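Local coordinates for N-acetyltransferase (Staphylococcus aureus subsp. aureus, PDB 4M85), which probably transfers an acetyl group from acetyl-coenzyme A to an acceptor substrate, at residues 25-29 / 176-180. Sequence-based numbering, arbitrary orientation.
Sequences DDMEL and YKHMY
Met27 reaches across to the hairpin segment 176-180 at two points, CG and the terminal CE. Met27 CG lies 4.0 Å from Tyr180 OH, the methionine chain running roughly perpendicular to the Tyr180 side chain. Farther out, the bend at the last torsion (chi3 75°) carries the methyl to Tyr176, with Met27 CE 3.6 Å from Tyr176 CD2 and approaching the ring obliquely. Glu28 has positive phi and leaves the helical conformation; Glu28 N bonds to Asp25 O at 3.0 Å, part of the Schellman motif that ends the helix. Extended beyond CG, its side chain sets Glu28 OE1 4.1 Å from His178 CE1, with carboxylate and imidazole planes 47° apart. This is proximity without a hydrogen bond, although the carboxylate might favour a protonated imidazole. Leu29, at the N-cap position of the next helix, lays CD2 over one face of Tyr176. Leu29 CD2 is 4.2 Å from the Tyr176 ring centroid and only 12° off the normal, which defines a CH-pi contact. No hydrogen bond crosses the interface; apolar and van der Waals contacts join the segments. Tyr176 OH is anchored separately by Val106 N, and Leu104 touches both Met27 and Tyr176. The contact lies near the protein surface, where the turn between helices 13-26 and 30-34 faces the tight connection from edge strand 168-175 to strand 178-184, the last antiparallel pair of the GNAT sheet.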
ATOM      1  N   ASP A  25       9.522  -5.751  -3.034  1.00 33.30           N
ATOM      2  CA  ASP A  25      10.470  -6.834  -3.345  1.00 37.85           C
ATOM      3  C   ASP A  25       9.799  -7.911  -4.203  1.00 40.36           C
ATOM      4  O   ASP A  25      10.402  -8.387  -5.178  1.00 40.22           O
ATOM      5  CB  ASP A  25      11.064  -7.440  -2.061  1.00 38.87           C
ATOM      6  CG  ASP A  25      12.084  -8.561  -2.339  1.00 41.58           C
ATOM      7  OD1 ASP A  25      13.222  -8.271  -2.771  1.00 38.34           O
ATOM      8  OD2 ASP A  25      11.736  -9.740  -2.120  1.00 43.37           O
ATOM      9  N   ASP A  26       8.563  -8.281  -3.851  1.00 40.81           N
ATOM     10  CA  ASP A  26       7.746  -9.150  -4.696  1.00 42.49           C
ATOM     11  C   ASP A  26       7.660  -8.573  -6.097  1.00 46.69           C
ATOM     12  O   ASP A  26       8.030  -9.235  -7.066  1.00 49.30           O
ATOM     13  CB  ASP A  26       6.327  -9.300  -4.137  1.00 44.69           C
ATOM     14  CG  ASP A  26       6.269 -10.166  -2.892  1.00 45.13           C
ATOM     15  OD1 ASP A  26       7.262 -10.867  -2.611  1.00 48.11           O
ATOM     16  OD2 ASP A  26       5.230 -10.138  -2.188  1.00 46.65           O
ATOM     17  N   MET A  27       7.192  -7.324  -6.189  1.00 48.37           N
ATOM     18  CA  MET A  27       7.136  -6.575  -7.455  1.00 45.80           C
ATOM     19  C   MET A  27       8.466  -6.438  -8.220  1.00 48.16           C
ATOM     20  O   MET A  27       8.472  -5.972  -9.352  1.00 48.54           O
ATOM     21  CB  MET A  27       6.608  -5.160  -7.201  1.00 44.32           C
ATOM     22  CG  MET A  27       5.155  -5.090  -6.786  1.00 44.31           C
ATOM     23  SD  MET A  27       4.673  -3.399  -6.401  1.00 41.53           S
ATOM     24  CE  MET A  27       4.563  -2.733  -8.054  1.00 41.44           C
ATOM     25  N   GLU A  28       9.585  -6.809  -7.616  1.00 48.86           N
ATOM     26  CA  GLU A  28      10.882  -6.679  -8.269  1.00 55.25           C
ATOM     27  C   GLU A  28      11.123  -5.260  -8.787  1.00 54.52           C
ATOM     28  O   GLU A  28      11.507  -5.071  -9.949  1.00 56.46           O
ATOM     29  CB  GLU A  28      11.016  -7.672  -9.429  1.00 59.01           C
ATOM     30  CG  GLU A  28      10.723  -9.120  -9.071  1.00 63.74           C
ATOM     31  CD  GLU A  28      10.851 -10.056 -10.260  1.00 64.93           C
ATOM     32  OE1 GLU A  28      10.597  -9.624 -11.407  1.00 66.77           O
ATOM     33  OE2 GLU A  28      11.199 -11.233 -10.044  1.00 68.84           O
ATOM     34  N   LEU A  29      10.895  -4.257  -7.942  1.00 49.29           N
ATOM     35  CA  LEU A  29      11.245  -2.893  -8.312  1.00 45.02           C
ATOM     36  C   LEU A  29      12.751  -2.784  -8.409  1.00 46.47           C
ATOM     37  O   LEU A  29      13.455  -3.196  -7.500  1.00 47.35           O
ATOM     38  CB  LEU A  29      10.733  -1.872  -7.296  1.00 43.03           C
ATOM     39  CG  LEU A  29       9.244  -1.570  -7.243  1.00 39.10           C
ATOM     40  CD1 LEU A  29       9.026  -0.304  -6.429  1.00 37.40           C
ATOM     41  CD2 LEU A  29       8.660  -1.418  -8.636  1.00 37.55           C
ATOM     42  N   TYR A 176       4.776  -2.733 -14.093  1.00 26.19           N
ATOM     43  CA  TYR A 176       6.117  -3.283 -13.917  1.00 27.26           C
ATOM     44  C   TYR A 176       6.205  -4.755 -14.333  1.00 27.42           C
ATOM     45  O   TYR A 176       6.645  -5.596 -13.573  1.00 29.61           O
ATOM     46  CB  TYR A 176       6.567  -3.044 -12.469  1.00 27.32           C
ATOM     47  CG  TYR A 176       6.280  -1.609 -12.046  1.00 25.08           C
ATOM     48  CD1 TYR A 176       7.113  -0.574 -12.445  1.00 24.73           C
ATOM     49  CD2 TYR A 176       5.154  -1.292 -11.306  1.00 24.73           C
ATOM     50  CE1 TYR A 176       6.863   0.735 -12.087  1.00 23.36           C
ATOM     51  CE2 TYR A 176       4.878   0.017 -10.951  1.00 23.95           C
ATOM     52  CZ  TYR A 176       5.738   1.024 -11.339  1.00 24.04           C
ATOM     53  OH  TYR A 176       5.480   2.320 -11.007  1.00 23.54           O
ATOM     54  N   LYS A 177       5.754  -5.043 -15.548  1.00 28.51           N
ATOM     55  CA  LYS A 177       5.859  -6.377 -16.151  1.00 33.00           C
ATOM     56  C   LYS A 177       5.032  -7.468 -15.456  1.00 33.11           C
ATOM     57  O   LYS A 177       5.324  -8.654 -15.640  1.00 32.82           O
ATOM     58  CB  LYS A 177       7.335  -6.858 -16.238  1.00 36.57           C
ATOM     59  CG  LYS A 177       8.355  -5.837 -16.760  1.00 40.17           C
ATOM     60  CD  LYS A 177       8.077  -5.380 -18.192  1.00 43.31           C
ATOM     61  CE  LYS A 177       8.733  -6.296 -19.220  1.00 44.52           C
ATOM     62  NZ  LYS A 177       7.963  -6.311 -20.503  1.00 46.78           N
ATOM     63  N   HIS A 178       4.040  -7.091 -14.646  1.00 31.79           N
ATOM     64  CA  HIS A 178       3.074  -8.067 -14.136  1.00 32.75           C
ATOM     65  C   HIS A 178       1.673  -7.550 -14.401  1.00 31.10           C
ATOM     66  O   HIS A 178       1.434  -6.330 -14.410  1.00 32.05           O
ATOM     67  CB  HIS A 178       3.272  -8.366 -12.641  1.00 37.87           C
ATOM     68  CG  HIS A 178       4.580  -9.027 -12.318  1.00 44.69           C
ATOM     69  ND1 HIS A 178       5.390  -8.617 -11.278  1.00 49.21           N
ATOM     70  CD2 HIS A 178       5.229 -10.060 -12.910  1.00 50.18           C
ATOM     71  CE1 HIS A 178       6.478  -9.367 -11.240  1.00 48.87           C
ATOM     72  NE2 HIS A 178       6.405 -10.251 -12.219  1.00 51.26           N
ATOM     73  N   MET A 179       0.757  -8.478 -14.650  1.00 26.82           N
ATOM     74  CA  MET A 179      -0.623  -8.146 -14.965  1.00 27.23           C
ATOM     75  C   MET A 179      -1.519  -8.175 -13.707  1.00 24.22           C
ATOM     76  O   MET A 179      -1.393  -9.049 -12.828  1.00 20.95           O
ATOM     77  CB  MET A 179      -1.159  -9.133 -16.013  1.00 31.62           C
ATOM     78  CG  MET A 179      -2.171  -8.551 -16.979  1.00 35.03           C
ATOM     79  SD  MET A 179      -1.606  -7.127 -17.969  1.00 39.40           S
ATOM     80  CE  MET A 179      -0.026  -7.724 -18.491  1.00 33.87           C
ATOM     81  N   TYR A 180      -2.426  -7.212 -13.632  1.00 21.12           N
ATOM     82  CA  TYR A 180      -3.330  -7.077 -12.503  1.00 20.24           C
ATOM     83  C   TYR A 180      -4.784  -6.900 -12.958  1.00 20.50           C
ATOM     84  O   TYR A 180      -5.061  -6.230 -13.955  1.00 19.06           O
ATOM     85  CB  TYR A 180      -2.947  -5.851 -11.677  1.00 20.14           C
ATOM     86  CG  TYR A 180      -1.576  -5.928 -11.048  1.00 19.91           C
ATOM     87  CD1 TYR A 180      -0.441  -5.604 -11.769  1.00 20.73           C
ATOM     88  CD2 TYR A 180      -1.421  -6.331  -9.731  1.00 20.69           C
ATOM     89  CE1 TYR A 180       0.805  -5.666 -11.185  1.00 20.93           C
ATOM     90  CE2 TYR A 180      -0.186  -6.398  -9.143  1.00 20.03           C
ATOM     91  CZ  TYR A 180       0.925  -6.074  -9.877  1.00 20.56           C
ATOM     92  OH  TYR A 180       2.173  -6.157  -9.302  1.00 21.61           O
TER